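Local coordinates for GDP-perosamine synthase (Caulobacter crescentus, PDB 3BN1), which makes GDP-perosamine from GDP-4-keto-6-deoxy-D-mannose by pyridoxal phosphate-dependent transfer of the amino group of L-glutamate, at residues Glu42-Phe47 and Leu211-Gly216; Asp79-Pro84 and Asn93-Cys98. All coordinates share one frame; numbering follows the deposited sequence.

Contact 1 (Glu42-Phe47 and Leu211-Gly216); sequences EFEKAF and LLRGQG. With ACT (acetate ion), chain E.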
loop_
_atom_site.group_PDB
_atom_site.type_symbol
_atom_site.label_atom_id
_atom_site.label_comp_id
_atom_site.label_asym_id
_atom_site.label_seq_id
_atom_site.Cartn_x
_atom_site.Cartn_y
_atom_site.Cartn_z
ATOM N N GLU A 42 15.518 -1.971 11.797
ATOM C CA GLU A 42 16.434 -3.115 11.789
ATOM C C GLU A 42 16.430 -3.837 10.460
ATOM O O GLU A 42 17.476 -4.160 9.902
ATOM C CB GLU A 42 16.151 -4.113 12.897
ATOM C CG GLU A 42 16.437 -3.549 14.266
ATOM C CD GLU A 42 16.325 -4.599 15.356
ATOM O OE1 GLU A 42 15.455 -5.484 15.221
ATOM O OE2 GLU A 42 17.102 -4.534 16.334
ATOM N N PHE A 43 15.234 -4.078 9.967
ATOM C CA PHE A 43 15.095 -4.734 8.680
ATOM C C PHE A 43 15.714 -3.880 7.572
ATOM O O PHE A 43 16.517 -4.375 6.752
ATOM C CB PHE A 43 13.589 -4.943 8.409
ATOM C CG PHE A 43 13.309 -5.772 7.180
ATOM C CD1 PHE A 43 14.230 -6.750 6.750
ATOM C CD2 PHE A 43 12.143 -5.553 6.424
ATOM C CE1 PHE A 43 13.958 -7.534 5.609
ATOM C CE2 PHE A 43 11.888 -6.327 5.246
ATOM C CZ PHE A 43 12.792 -7.313 4.844
ATOM N N GLU A 44 15.466 -2.572 7.585
ATOM C CA GLU A 44 16.080 -1.776 6.543
ATOM C C GLU A 44 17.590 -1.851 6.666
ATOM O O GLU A 44 18.287 -1.959 5.675
ATOM C CB GLU A 44 15.605 -0.298 6.538
ATOM C CG GLU A 44 14.076 -0.097 6.179
ATOM C CD GLU A 44 13.621 1.350 6.267
ATOM O OE1 GLU A 44 14.211 2.063 7.122
ATOM O OE2 GLU A 44 12.704 1.776 5.500
ATOM N N LYS A 45 18.072 -1.769 7.899
ATOM C CA LYS A 45 19.503 -1.825 8.139
ATOM C C LYS A 45 20.127 -3.107 7.597
ATOM O O LYS A 45 21.095 -3.092 6.849
ATOM C CB LYS A 45 19.740 -1.758 9.644
ATOM C CG LYS A 45 20.904 -0.856 10.027
ATOM C CD LYS A 45 21.841 -1.530 11.034
ATOM C CE LYS A 45 22.916 -2.405 10.369
ATOM N NZ LYS A 45 24.321 -2.032 10.733
ATOM N N ALA A 46 19.635 -4.223 8.094
ATOM C CA ALA A 46 20.149 -5.527 7.671
ATOM C C ALA A 46 20.042 -5.699 6.167
ATOM O O ALA A 46 20.833 -6.395 5.531
ATOM C CB ALA A 46 19.283 -6.614 8.323
ATOM N N PHE A 47 18.991 -5.139 5.584
ATOM C CA PHE A 47 18.779 -5.400 4.153
ATOM C C PHE A 47 19.728 -4.640 3.312
ATOM O O PHE A 47 20.199 -5.097 2.294
ATOM C CB PHE A 47 17.326 -5.067 3.737
ATOM C CG PHE A 47 16.942 -5.669 2.405
ATOM C CD1 PHE A 47 16.590 -7.011 2.329
ATOM C CD2 PHE A 47 17.128 -4.962 1.219
ATOM C CE1 PHE A 47 16.338 -7.630 1.115
ATOM C CE2 PHE A 47 16.860 -5.568 -0.012
ATOM C CZ PHE A 47 16.417 -6.910 -0.065
ATOM N N LEU A 211 10.529 10.785 2.075
ATOM C CA LEU A 211 9.567 11.890 2.079
ATOM C C LEU A 211 8.210 11.459 1.475
ATOM O O LEU A 211 7.129 11.653 2.077
ATOM C CB LEU A 211 10.121 13.073 1.278
ATOM C CG LEU A 211 9.158 14.285 1.380
ATOM C CD1 LEU A 211 8.899 14.808 2.785
ATOM C CD2 LEU A 211 9.766 15.370 0.516
ATOM N N LEU A 212 8.274 10.902 0.271
ATOM C CA LEU A 212 7.039 10.438 -0.435
ATOM C C LEU A 212 6.348 9.267 0.225
ATOM O O LEU A 212 5.129 9.188 0.267
ATOM C CB LEU A 212 7.388 10.003 -1.851
ATOM C CG LEU A 212 7.829 11.151 -2.777
ATOM C CD1 LEU A 212 8.636 10.589 -3.975
ATOM C CD2 LEU A 212 6.565 11.944 -3.292
ATOM N N ARG A 213 7.141 8.354 0.741
ATOM C CA ARG A 213 6.608 7.159 1.407
ATOM C C ARG A 213 5.704 7.547 2.560
ATOM O O ARG A 213 4.676 6.915 2.789
ATOM C CB ARG A 213 7.759 6.310 1.948
ATOM C CG ARG A 213 7.230 5.008 2.601
ATOM C CD ARG A 213 8.345 4.170 3.187
ATOM N NE ARG A 213 9.032 4.883 4.260
ATOM C CZ ARG A 213 10.052 4.387 4.976
ATOM N NH1 ARG A 213 10.548 3.139 4.819
ATOM N NH2 ARG A 213 10.608 5.173 5.884
ATOM N N GLY A 214 6.144 8.562 3.298
ATOM C CA GLY A 214 5.470 9.044 4.510
ATOM C C GLY A 214 4.509 10.191 4.293
ATOM O O GLY A 214 4.528 11.187 5.039
ATOM N N GLN A 215 3.612 9.967 3.324
ATOM C CA GLN A 215 2.546 10.904 2.981
ATOM C C GLN A 215 3.063 12.267 2.602
ATOM O O GLN A 215 2.293 13.203 2.647
ATOM C CB GLN A 215 1.512 11.041 4.077
ATOM C CG GLN A 215 0.794 9.709 4.409
ATOM C CD GLN A 215 -0.452 9.475 3.597
ATOM O OE1 GLN A 215 -0.522 9.931 2.456
ATOM N NE2 GLN A 215 -1.507 8.924 4.221
ATOM N N GLY A 216 4.328 12.406 2.196
ATOM C CA GLY A 216 4.803 13.749 1.792
ATOM C C GLY A 216 4.957 14.739 3.000
ATOM O O GLY A 216 5.101 15.946 2.794
HETATM C C ACT E . -1.155 8.966 8.128
HETATM O O ACT E . -1.457 8.156 7.202
HETATM O OXT ACT E . 0.123 9.391 8.297
HETATM C CH3 ACT E . -2.227 9.512 9.030
HETATM O O HOH W 1 12.800 4.124 8.069
#
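Glu44 and Arg213 form a salt bridge between helix 38-51 and the last turn of helix 203-213, in the pyridoxal phosphate-dependent aminotransferase fold of the aspartate aminotransferase type. Arg213 NH1 donates to Glu44 OE2 at 2.6 Å, with an N-H...O angle of 146°. The backbones stay far apart: Glu44 CA and Arg213 CA are 14.0 Å from each other. Two long side chains, reaching out from opposite directions, cross this gap.

Glu44 has CG anti to its carbonyl carbon (chi1 -66°) and runs extended from there. Arg213 starts extended, with CG anti to the backbone N, and then bends at chi3 (63°), which turns the guanidinium toward the carboxylate. The two flat groups lie nearly coplanar. OE2 sits at the guanidinium edge, close to its plane, and is met nearly along its own C-O axis. Only one nitrogen makes the direct bond, since NH2 is 4.0 Å from Glu44 OE2.

Both charged groups have further partners. Glu44 OE2 also pairs with Arg210 and accepts from the backbone N of Ala58. Arg213 NH1 also donates to the carbonyl O of Ala58. The backbone of strand 55-59 thus helps fix both ends of the bridge, and two arginines would favour the charged form of the carboxylate.

Past Arg213 the chain leaves the helix at Gly214. Gln215 NE2 then binds an acetate ion, probably from the crystallisation liquor, at 3.1 Å from acetate O. Gln215 NE2 also hydrogen-bonds Thr63 OG1 of the second subunit, so this end of the segment faces the dimer partner.

A water in the guanidinium plane links Glu44 OE1 and Arg213 NH2: it donates a hydrogen bond to Glu44 OE1 at 2.7 Å and accepts one from Arg213 NH2 at 3.3 Å.

Contact 2 (Asp79-Pro84 and Asn93-Cys98); sequences DEVIVP and NSVTYC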
loop_
_atom_site.group_PDB
_atom_site.type_symbol
_atom_site.label_atom_id
_atom_site.label_comp_id
_atom_site.label_asym_id
_atom_site.label_seq_id
_atom_site.Cartn_x
_atom_site.Cartn_y
_atom_site.Cartn_z
ATOM N N ASP A 79 7.702 11.382 -20.100
ATOM C CA ASP A 79 8.932 10.617 -20.035
ATOM C C ASP A 79 8.675 9.220 -20.515
ATOM O O ASP A 79 7.528 8.727 -20.444
ATOM C CB ASP A 79 9.416 10.514 -18.604
ATOM C CG ASP A 79 9.778 11.841 -17.996
ATOM O OD1 ASP A 79 10.129 12.789 -18.731
ATOM O OD2 ASP A 79 9.719 11.910 -16.755
ATOM N N GLU A 80 9.749 8.572 -20.998
ATOM C CA GLU A 80 9.653 7.178 -21.455
ATOM C C GLU A 80 10.588 6.369 -20.585
ATOM O O GLU A 80 11.637 6.878 -20.209
ATOM C CB GLU A 80 10.142 7.050 -22.902
ATOM C CG GLU A 80 9.081 7.603 -23.880
ATOM C CD GLU A 80 9.553 7.666 -25.326
ATOM O OE1 GLU A 80 10.667 7.161 -25.621
ATOM O OE2 GLU A 80 8.817 8.241 -26.175
ATOM N N VAL A 81 10.201 5.138 -20.245
ATOM C CA VAL A 81 11.064 4.237 -19.467
ATOM C C VAL A 81 11.037 2.949 -20.272
ATOM O O VAL A 81 9.926 2.424 -20.608
ATOM C CB VAL A 81 10.492 4.005 -18.016
ATOM C CG1 VAL A 81 11.247 2.948 -17.176
ATOM C CG2 VAL A 81 10.293 5.367 -17.340
ATOM N N ILE A 82 12.242 2.421 -20.550
ATOM C CA ILE A 82 12.308 1.157 -21.254
ATOM C C ILE A 82 12.188 0.014 -20.260
ATOM O O ILE A 82 12.942 -0.024 -19.272
ATOM C CB ILE A 82 13.619 1.046 -22.053
ATOM C CG1 ILE A 82 13.553 2.011 -23.245
ATOM C CG2 ILE A 82 13.806 -0.404 -22.582
ATOM C CD1 ILE A 82 14.935 2.431 -23.797
ATOM N N VAL A 83 11.217 -0.872 -20.531
ATOM C CA VAL A 83 10.825 -2.028 -19.719
ATOM C C VAL A 83 10.665 -3.246 -20.651
ATOM O O VAL A 83 10.161 -3.085 -21.770
ATOM C CB VAL A 83 9.447 -1.736 -19.115
ATOM C CG1 VAL A 83 8.986 -2.835 -18.163
ATOM C CG2 VAL A 83 9.421 -0.380 -18.468
ATOM N N PRO A 84 11.122 -4.440 -20.232
ATOM C CA PRO A 84 10.931 -5.627 -21.071
ATOM C C PRO A 84 9.436 -5.968 -21.159
ATOM O O PRO A 84 8.688 -5.802 -20.203
ATOM C CB PRO A 84 11.697 -6.724 -20.335
ATOM C CG PRO A 84 11.950 -6.210 -18.951
ATOM C CD PRO A 84 11.942 -4.714 -19.026
ATOM N N ASN A 93 3.119 -1.111 -15.079
ATOM C CA ASN A 93 2.080 -0.293 -14.427
ATOM C C ASN A 93 2.669 0.826 -13.635
ATOM O O ASN A 93 2.169 1.959 -13.596
ATOM C CB ASN A 93 1.138 -1.095 -13.478
ATOM C CG ASN A 93 0.192 -2.023 -14.264
ATOM O OD1 ASN A 93 -0.018 -1.848 -15.476
ATOM N ND2 ASN A 93 -0.413 -2.989 -13.564
ATOM N N SER A 94 3.785 0.499 -12.978
ATOM C CA SER A 94 4.490 1.490 -12.161
ATOM C C SER A 94 4.849 2.772 -12.952
ATOM O O SER A 94 4.727 3.894 -12.458
ATOM C CB SER A 94 5.694 0.838 -11.414
ATOM O OG SER A 94 6.809 0.551 -12.255
ATOM N N VAL A 95 5.204 2.611 -14.231
ATOM C CA VAL A 95 5.572 3.733 -15.095
ATOM C C VAL A 95 4.273 4.450 -15.464
ATOM O O VAL A 95 4.141 5.684 -15.404
ATOM C CB VAL A 95 6.291 3.197 -16.366
ATOM C CG1 VAL A 95 6.499 4.227 -17.499
ATOM C CG2 VAL A 95 7.558 2.448 -15.973
ATOM N N THR A 96 3.294 3.609 -15.737
ATOM C CA THR A 96 2.014 4.126 -16.082
ATOM C C THR A 96 1.522 5.024 -14.994
ATOM O O THR A 96 0.961 6.054 -15.294
ATOM C CB THR A 96 1.034 3.000 -16.303
ATOM O OG1 THR A 96 1.348 2.442 -17.581
ATOM C CG2 THR A 96 -0.410 3.556 -16.462
ATOM N N TYR A 97 1.691 4.619 -13.743
ATOM C CA TYR A 97 1.170 5.432 -12.673
ATOM C C TYR A 97 1.855 6.794 -12.659
ATOM O O TYR A 97 1.290 7.772 -12.129
ATOM C CB TYR A 97 1.456 4.825 -11.331
ATOM C CG TYR A 97 0.981 3.431 -11.029
ATOM C CD1 TYR A 97 -0.131 2.879 -11.634
ATOM C CD2 TYR A 97 1.687 2.653 -10.118
ATOM C CE1 TYR A 97 -0.535 1.535 -11.346
ATOM C CE2 TYR A 97 1.306 1.373 -9.829
ATOM C CZ TYR A 97 0.150 0.832 -10.372
ATOM O OH TYR A 97 -0.259 -0.439 -10.025
ATOM N N CYS A 98 3.070 6.881 -13.193
ATOM C CA CYS A 98 3.749 8.195 -13.177
ATOM C C CYS A 98 3.167 9.061 -14.254
ATOM O O CYS A 98 3.417 10.250 -14.274
ATOM C CB CYS A 98 5.258 8.086 -13.436
ATOM S SG CYS A 98 6.012 7.081 -12.125
#
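Val81 and Val83 meet Val95 through methyl and methine contacts. No hydrogen bond joins the two segments. Val95 is the shared partner. Its CG2 lies 3.9 Å from Val81 CB and 4.2 Å from Val83 CG2. Its CG1 reaches Val81 CG2 at 4.0 Å. Both branches of Val95 therefore press on Val81, and the two side chains meet at a slant. CG2 takes its place through a first torsion that sets it anti to the carbonyl carbon of Val95, while CG1 is anti to the backbone N (chi1 169°).

The backbones come close, with Val81 CA 7.0 Å from Val95 CA. This is the first strand and the helix of a right-handed beta-alpha-beta crossover, made of strand 80-84, helix 90-98 and strand 101-105. Val95 also touches Pro102 on the returning strand.

Salt bridges and hydrogen bonds tie the two segments to other parts of the fold. Asp79 forms a salt bridge with Lys128, and Glu80 one with Arg126. On the helix, Asn93 OD1 and Thr96 OG1 both hydrogen-bond Tyr329 OH, and Tyr97 OH hydrogen-bonds the carbonyl O of Gly229 of the second subunit.

Contact 1 is a surface contact and contact 2 a buried one. They share no helix or strand, and their centres are about 23 Å apart. Contact 1 ties two helices distant in sequence, with strand 55-59, at one edge of the seven-stranded sheet, as a common anchor. Contact 2 joins a strand to the helix that soon follows it, near the other edge. The chemistry follows the setting: charge and water at the surface, branched aliphatic groups against the sheet. Both have a segment that reaches the second subunit, through Gln215 in 211-216 and Tyr97 in 93-98. Helix 62-72 packs against side chains from both.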